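Local structure of guanine nucleotide exchange factor SRM1 (Saccharomyces cerevisiae, 3OF7) at residues V207-G212 / I216-E221; V151-T156 / S160-S165. The protein promotes exchange of GDP for GTP on the Ran-type GTPases GSP1 and GSP2, binds chromatin and controls RNA metabolism and transport. All coordinates share one frame; numbering follows the deposited sequence.

Contact 1. Residues V207-G212 / I216-E221; sequences VQLAPG and ILFLDE
In the antiparallel beta hairpin formed by the first two strands of one blade of the RCC1-type beta-propeller, Leu209 faces Phe218 and Gln208 faces Leu219. Near the open end of the hairpin, away from the turn, Val207 and Gln208 form a classic beta bulge against Leu219. Val207 N reaches Leu219 O at 2.8 Å, in the carbonyl plane and almost straight (177°), whereas Gln208 N bonds the same oxygen weakly. Leu219 N returns a bond to Gln208 O, and Ala210 and Leu217 exchange two more, that from Leu217 N coming from above the Ala210 carbonyl plane.

Leu209 and Phe218 form a non-hydrogen-bonded pair whose side chains approach obliquely, Leu209 CD2 lying 3.4 Å from Phe218 CD1; large and apolar, both suit a face buried against the preceding blade, where they touch Cys161. On the face of Gln208, Ala210, Leu217 and Leu219, the small methyl of Ala210 lies 4.1 Å from Leu217 CB, and both residues pack on Ile262 of the next blade. With CG anti to the backbone N (chi1 -179°), the Leu219 branch reaches Gln208, CD2 3.7 Å from OE1. Gln208 suits this apolar face because its buried amide is bonded at both ends, NE2 to Tyr23 OH and OE1 to Ile262 N. Backbone bonds and apolar packing therefore close the hairpin, and one amide ties it to the next blade and the N-terminal helix.

Contact 2. Residues V151-T156 / S160-S165; sequences VQLAAT and SCALFS
Val151 and Leu163 meet obliquely at the bulged end of a beta hairpin that forms the inner pair of strands of a propeller blade. The two methyls of Val151 diverge: CG2 comes 3.8 Å from Leu163 CG, while CG1 lies 3.9 Å from Ser165 CB. A beta-branched residue suits this place because it can fill both directions at once. Cutting it back to an alanine is likely to open a gap beside Leu163 and uncover the Ser165 methylene. CG, anti to the backbone N (chi1 174°), brings the Leu163 branch against Val151 CG2, with CD2 3.9 Å from the same methyl.

On the face of Leu153 and Ala162, Leu153 CD2 touches Ala162 CB at 3.8 Å; the small methyl suits a place beside a bulky leucine. Ala154 and Cys161, a hydrogen-bonded pair, bring two slim side chains together against strand 206-211, where Ala154 packs on Leu209 and Pro211. The bulge itself sets Val151 and Gln152 both opposite Leu163, and Leu163 O takes a weak second bond from Gln152 N besides the main one from Val151 N, 2.8 Å long and nearly along the C=O axis.

From the N terminus the chain first forms contact 2, where residues 151-156 turn back through a tight loop onto 160-165. It then runs out through strands 169-177 and 195-197 before contact 1 closes a second short loop, 207-212 onto 216-221. The two hairpins follow in series, neither nested nor crossed, with centres about 9 Å apart. They belong to successive propeller blades, and the first strand of contact 1 packs against the hairpin of contact 2. The seam is polar as well as apolar: Gln152 OE1 accepts a hydrogen bond from Leu209 N (2.9 Å), while Pro211 CB packs against Ala155 O and Leu163 CD2 against the Val207 backbone.

Contact 1. Residues V207-G212 / I216-E221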
ATOM      1  N   VAL A 207       1.832  15.754   6.274  1.00 18.52           N
ATOM      2  CA  VAL A 207       0.394  15.455   6.263  1.00 17.72           C
ATOM      3  C   VAL A 207       0.044  14.063   5.709  1.00 17.01           C
ATOM      4  O   VAL A 207      -1.032  13.527   6.001  1.00 16.40           O
ATOM      5  CB  VAL A 207      -0.408  16.540   5.495  1.00 17.57           C
ATOM      6  CG1 VAL A 207      -0.189  17.921   6.126  1.00 19.10           C
ATOM      7  CG2 VAL A 207      -0.053  16.554   3.994  1.00 18.07           C
ATOM      8  N   GLN A 208       0.949  13.481   4.922  1.00 15.92           N
ATOM      9  CA  GLN A 208       0.683  12.188   4.282  1.00 15.09           C
ATOM     10  C   GLN A 208       1.954  11.404   3.968  1.00 14.80           C
ATOM     11  O   GLN A 208       2.992  11.989   3.635  1.00 14.47           O
ATOM     12  CB  GLN A 208      -0.126  12.369   3.000  1.00 15.33           C
ATOM     13  CG  GLN A 208      -0.792  11.077   2.516  1.00 16.15           C
ATOM     14  CD  GLN A 208      -1.264  11.134   1.085  1.00 17.57           C
ATOM     15  OE1 GLN A 208      -1.004  12.096   0.354  1.00 19.56           O
ATOM     16  NE2 GLN A 208      -1.966  10.090   0.666  1.00 20.31           N
ATOM     17  N   LEU A 209       1.843  10.081   4.061  1.00 14.13           N
ATOM     18  CA  LEU A 209       2.940   9.169   3.726  1.00 14.11           C
ATOM     19  C   LEU A 209       2.583   8.334   2.503  1.00 13.80           C
ATOM     20  O   LEU A 209       1.400   8.083   2.249  1.00 14.21           O
ATOM     21  CB  LEU A 209       3.238   8.239   4.906  1.00 13.80           C
ATOM     22  CG  LEU A 209       3.317   8.831   6.316  1.00 14.32           C
ATOM     23  CD1 LEU A 209       3.462   7.729   7.359  1.00 15.64           C
ATOM     24  CD2 LEU A 209       4.483   9.815   6.444  1.00 15.46           C
ATOM     25  N   ALA A 210       3.595   7.908   1.747  1.00 13.17           N
ATOM     26  CA  ALA A 210       3.387   6.908   0.682  1.00 12.79           C
ATOM     27  C   ALA A 210       4.589   5.955   0.609  1.00 12.62           C
ATOM     28  O   ALA A 210       5.645   6.335   0.086  1.00 12.63           O
ATOM     29  CB  ALA A 210       3.144   7.585  -0.672  1.00 12.73           C
ATOM     30  N   PRO A 211       4.439   4.726   1.150  1.00 12.51           N
ATOM     31  CA  PRO A 211       5.537   3.761   1.155  1.00 12.33           C
ATOM     32  C   PRO A 211       5.715   3.016  -0.164  1.00 12.53           C
ATOM     33  O   PRO A 211       4.738   2.654  -0.823  1.00 12.28           O
ATOM     34  CB  PRO A 211       5.135   2.771   2.249  1.00 12.35           C
ATOM     35  CG  PRO A 211       3.634   2.826   2.279  1.00 11.89           C
ATOM     36  CD  PRO A 211       3.268   4.243   1.914  1.00 12.17           C
ATOM     37  N   GLY A 212       6.966   2.805  -0.551  1.00 12.26           N
ATOM     38  CA  GLY A 212       7.258   1.930  -1.685  1.00 12.57           C
ATOM     39  C   GLY A 212       7.844   0.627  -1.194  1.00 12.36           C
ATOM     40  O   GLY A 212       7.510   0.158  -0.106  1.00 12.83           O
ATOM     41  N   ILE A 216      10.331   5.767   0.787  1.00 13.19           N
ATOM     42  CA  ILE A 216       9.075   6.309   1.267  1.00 13.59           C
ATOM     43  C   ILE A 216       8.987   7.775   0.832  1.00 13.97           C
ATOM     44  O   ILE A 216      10.005   8.486   0.790  1.00 14.34           O
ATOM     45  CB  ILE A 216       8.922   6.097   2.815  1.00 13.74           C
ATOM     46  CG1 ILE A 216       7.580   6.657   3.331  1.00 13.57           C
ATOM     47  CG2 ILE A 216      10.138   6.671   3.572  1.00 13.55           C
ATOM     48  CD1 ILE A 216       7.271   6.265   4.779  1.00 14.34           C
ATOM     49  N   LEU A 217       7.779   8.199   0.471  1.00 14.44           N
ATOM     50  CA  LEU A 217       7.492   9.587   0.118  1.00 14.61           C
ATOM     51  C   LEU A 217       6.733  10.255   1.263  1.00 15.02           C
ATOM     52  O   LEU A 217       5.995   9.591   1.985  1.00 14.47           O
ATOM     53  CB  LEU A 217       6.649   9.653  -1.151  1.00 14.24           C
ATOM     54  CG  LEU A 217       7.140   8.960  -2.429  1.00 14.64           C
ATOM     55  CD1 LEU A 217       6.148   9.199  -3.515  1.00 14.80           C
ATOM     56  CD2 LEU A 217       8.508   9.500  -2.841  1.00 15.35           C
ATOM     57  N   PHE A 218       6.947  11.562   1.426  1.00 15.67           N
ATOM     58  CA  PHE A 218       6.236  12.384   2.415  1.00 16.40           C
ATOM     59  C   PHE A 218       5.663  13.600   1.694  1.00 16.66           C
ATOM     60  O   PHE A 218       6.273  14.118   0.745  1.00 17.04           O
ATOM     61  CB  PHE A 218       7.166  12.896   3.533  1.00 16.31           C
ATOM     62  CG  PHE A 218       7.938  11.826   4.269  1.00 16.94           C
ATOM     63  CD1 PHE A 218       7.442  11.275   5.446  1.00 17.57           C
ATOM     64  CD2 PHE A 218       9.181  11.395   3.805  1.00 17.24           C
ATOM     65  CE1 PHE A 218       8.156  10.298   6.150  1.00 17.09           C
ATOM     66  CE2 PHE A 218       9.904  10.409   4.492  1.00 16.99           C
ATOM     67  CZ  PHE A 218       9.390   9.859   5.667  1.00 17.59           C
ATOM     68  N   LEU A 219       4.496  14.054   2.150  1.00 16.99           N
ATOM     69  CA  LEU A 219       3.866  15.275   1.639  1.00 17.02           C
ATOM     70  C   LEU A 219       3.672  16.242   2.801  1.00 17.67           C
ATOM     71  O   LEU A 219       3.266  15.829   3.893  1.00 17.39           O
ATOM     72  CB  LEU A 219       2.508  14.959   1.005  1.00 17.05           C
ATOM     73  CG  LEU A 219       1.687  16.099   0.385  1.00 16.54           C
ATOM     74  CD1 LEU A 219       2.432  16.789  -0.772  1.00 15.19           C
ATOM     75  CD2 LEU A 219       0.344  15.544  -0.112  1.00 15.34           C
ATOM     76  N   ASP A 220       3.977  17.520   2.583  1.00 18.60           N
ATOM     77  CA  ASP A 220       3.779  18.504   3.656  1.00 19.40           C
ATOM     78  C   ASP A 220       2.619  19.458   3.380  1.00 20.00           C
ATOM     79  O   ASP A 220       2.001  19.409   2.314  1.00 19.48           O
ATOM     80  CB  ASP A 220       5.085  19.224   4.033  1.00 19.81           C
ATOM     81  CG  ASP A 220       5.510  20.276   3.028  1.00 19.89           C
ATOM     82  OD1 ASP A 220       4.718  20.635   2.132  1.00 19.69           O
ATOM     83  OD2 ASP A 220       6.664  20.748   3.144  1.00 22.54           O
ATOM     84  N   GLU A 221       2.335  20.325   4.354  1.00 21.02           N
ATOM     85  CA  GLU A 221       1.202  21.256   4.286  1.00 22.11           C
ATOM     86  C   GLU A 221       1.174  22.139   3.042  1.00 22.44           C
ATOM     87  O   GLU A 221       0.094  22.452   2.546  1.00 22.97           O
ATOM     88  CB  GLU A 221       1.173  22.160   5.515  1.00 22.22           C
ATOM     89  CG  GLU A 221       0.945  21.456   6.822  1.00 22.84           C
ATOM     90  CD  GLU A 221       0.971  22.428   7.984  1.00 25.18           C
ATOM     91  OE1 GLU A 221      -0.122  22.855   8.419  1.00 26.61           O
ATOM     92  OE2 GLU A 221       2.077  22.778   8.443  1.00 25.17           O
TER

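Contact 2. Residues V151-T156 / S160-S165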
ATOM      1  N   VAL A 151      -1.696   9.458  13.077  1.00 15.42           N
ATOM      2  CA  VAL A 151      -2.753   9.662  12.079  1.00 15.69           C
ATOM      3  C   VAL A 151      -2.561   8.797  10.837  1.00 15.12           C
ATOM      4  O   VAL A 151      -3.504   8.577  10.084  1.00 15.25           O
ATOM      5  CB  VAL A 151      -2.930  11.151  11.673  1.00 15.51           C
ATOM      6  CG1 VAL A 151      -3.252  12.015  12.905  1.00 16.75           C
ATOM      7  CG2 VAL A 151      -1.692  11.676  10.942  1.00 16.38           C
ATOM      8  N   GLN A 152      -1.343   8.303  10.629  1.00 14.96           N
ATOM      9  CA  GLN A 152      -1.083   7.376   9.522  1.00 14.21           C
ATOM     10  C   GLN A 152       0.123   6.483   9.793  1.00 14.39           C
ATOM     11  O   GLN A 152       1.133   6.944  10.315  1.00 14.49           O
ATOM     12  CB  GLN A 152      -0.886   8.117   8.191  1.00 14.43           C
ATOM     13  CG  GLN A 152      -0.931   7.177   6.974  1.00 13.19           C
ATOM     14  CD  GLN A 152      -0.491   7.814   5.664  1.00 15.10           C
ATOM     15  OE1 GLN A 152      -0.370   9.035   5.552  1.00 14.74           O
ATOM     16  NE2 GLN A 152      -0.255   6.972   4.654  1.00 13.62           N
ATOM     17  N   LEU A 153      -0.001   5.209   9.424  1.00 13.57           N
ATOM     18  CA  LEU A 153       1.117   4.273   9.444  1.00 13.50           C
ATOM     19  C   LEU A 153       1.557   3.985   8.010  1.00 13.15           C
ATOM     20  O   LEU A 153       0.778   4.127   7.076  1.00 13.44           O
ATOM     21  CB  LEU A 153       0.734   2.979  10.184  1.00 13.25           C
ATOM     22  CG  LEU A 153       0.485   3.092  11.695  1.00 14.57           C
ATOM     23  CD1 LEU A 153      -0.093   1.789  12.235  1.00 13.73           C
ATOM     24  CD2 LEU A 153       1.775   3.429  12.428  1.00 14.65           C
ATOM     25  N   ALA A 154       2.824   3.619   7.829  1.00 13.33           N
ATOM     26  CA  ALA A 154       3.320   3.217   6.517  1.00 13.20           C
ATOM     27  C   ALA A 154       4.399   2.164   6.668  1.00 13.28           C
ATOM     28  O   ALA A 154       5.236   2.234   7.576  1.00 13.36           O
ATOM     29  CB  ALA A 154       3.846   4.403   5.739  1.00 13.04           C
ATOM     30  N   ALA A 155       4.369   1.179   5.783  1.00 12.94           N
ATOM     31  CA  ALA A 155       5.321   0.089   5.853  1.00 13.03           C
ATOM     32  C   ALA A 155       5.806  -0.202   4.443  1.00 13.47           C
ATOM     33  O   ALA A 155       4.989  -0.366   3.520  1.00 13.22           O
ATOM     34  CB  ALA A 155       4.673  -1.158   6.476  1.00 12.95           C
ATOM     35  N   THR A 156       7.131  -0.230   4.287  1.00 13.57           N
ATOM     36  CA  THR A 156       7.768  -0.674   3.057  1.00 14.05           C
ATOM     37  C   THR A 156       8.111  -2.159   3.228  1.00 14.46           C
ATOM     38  O   THR A 156       7.554  -2.829   4.092  1.00 14.66           O
ATOM     39  CB  THR A 156       9.056   0.135   2.758  1.00 14.01           C
ATOM     40  OG1 THR A 156      10.050  -0.167   3.739  1.00 13.71           O
ATOM     41  CG2 THR A 156       8.771   1.638   2.745  1.00 13.91           C
ATOM     42  N   SER A 160       9.473   1.067   8.548  1.00 14.29           N
ATOM     43  CA  SER A 160       8.192   1.384   9.133  1.00 14.08           C
ATOM     44  C   SER A 160       8.178   2.858   9.483  1.00 14.44           C
ATOM     45  O   SER A 160       9.224   3.437   9.800  1.00 14.17           O
ATOM     46  CB  SER A 160       7.990   0.551  10.390  1.00 13.85           C
ATOM     47  OG  SER A 160       7.851  -0.818  10.064  1.00 13.15           O
ATOM     48  N   CYS A 161       6.997   3.457   9.422  1.00 14.55           N
ATOM     49  CA  CYS A 161       6.850   4.885   9.657  1.00 15.22           C
ATOM     50  C   CYS A 161       5.515   5.192  10.319  1.00 15.48           C
ATOM     51  O   CYS A 161       4.496   4.600   9.971  1.00 15.07           O
ATOM     52  CB  CYS A 161       6.987   5.662   8.348  1.00 14.98           C
ATOM     53  SG  CYS A 161       7.096   7.457   8.568  1.00 17.64           S
ATOM     54  N   ALA A 162       5.540   6.103  11.290  1.00 15.36           N
ATOM     55  CA  ALA A 162       4.318   6.593  11.917  1.00 15.75           C
ATOM     56  C   ALA A 162       4.303   8.107  11.850  1.00 15.82           C
ATOM     57  O   ALA A 162       5.268   8.771  12.274  1.00 15.97           O
ATOM     58  CB  ALA A 162       4.219   6.121  13.374  1.00 15.22           C
ATOM     59  N   LEU A 163       3.215   8.642  11.307  1.00 15.49           N
ATOM     60  CA  LEU A 163       2.999  10.076  11.225  1.00 15.38           C
ATOM     61  C   LEU A 163       2.090  10.533  12.361  1.00 15.70           C
ATOM     62  O   LEU A 163       0.991   9.997  12.531  1.00 15.45           O
ATOM     63  CB  LEU A 163       2.365  10.436   9.879  1.00 15.26           C
ATOM     64  CG  LEU A 163       1.927  11.890   9.677  1.00 15.72           C
ATOM     65  CD1 LEU A 163       3.127  12.849   9.758  1.00 16.55           C
ATOM     66  CD2 LEU A 163       1.172  12.057   8.364  1.00 16.32           C
ATOM     67  N   PHE A 164       2.545  11.526  13.128  1.00 15.82           N
ATOM     68  CA  PHE A 164       1.802  11.980  14.304  1.00 16.34           C
ATOM     69  C   PHE A 164       1.001  13.248  14.025  1.00 16.49           C
ATOM     70  O   PHE A 164       1.289  13.981  13.083  1.00 15.83           O
ATOM     71  CB  PHE A 164       2.731  12.167  15.509  1.00 16.39           C
ATOM     72  CG  PHE A 164       3.135  10.880  16.167  1.00 16.86           C
ATOM     73  CD1 PHE A 164       4.206  10.129  15.676  1.00 17.00           C
ATOM     74  CD2 PHE A 164       2.449  10.413  17.280  1.00 17.03           C
ATOM     75  CE1 PHE A 164       4.584   8.942  16.284  1.00 18.94           C
ATOM     76  CE2 PHE A 164       2.820   9.216  17.903  1.00 17.04           C
ATOM     77  CZ  PHE A 164       3.890   8.481  17.406  1.00 17.82           C
ATOM     78  N   SER A 165      -0.011  13.487  14.855  1.00 17.04           N
ATOM     79  CA  SER A 165      -0.916  14.615  14.673  1.00 18.09           C
ATOM     80  C   SER A 165      -0.216  15.967  14.837  1.00 19.34           C
ATOM     81  O   SER A 165      -0.763  16.997  14.442  1.00 19.91           O
ATOM     82  CB  SER A 165      -2.078  14.516  15.660  1.00 17.77           C
ATOM     83  OG  SER A 165      -1.582  14.345  16.972  1.00 16.83           O
TER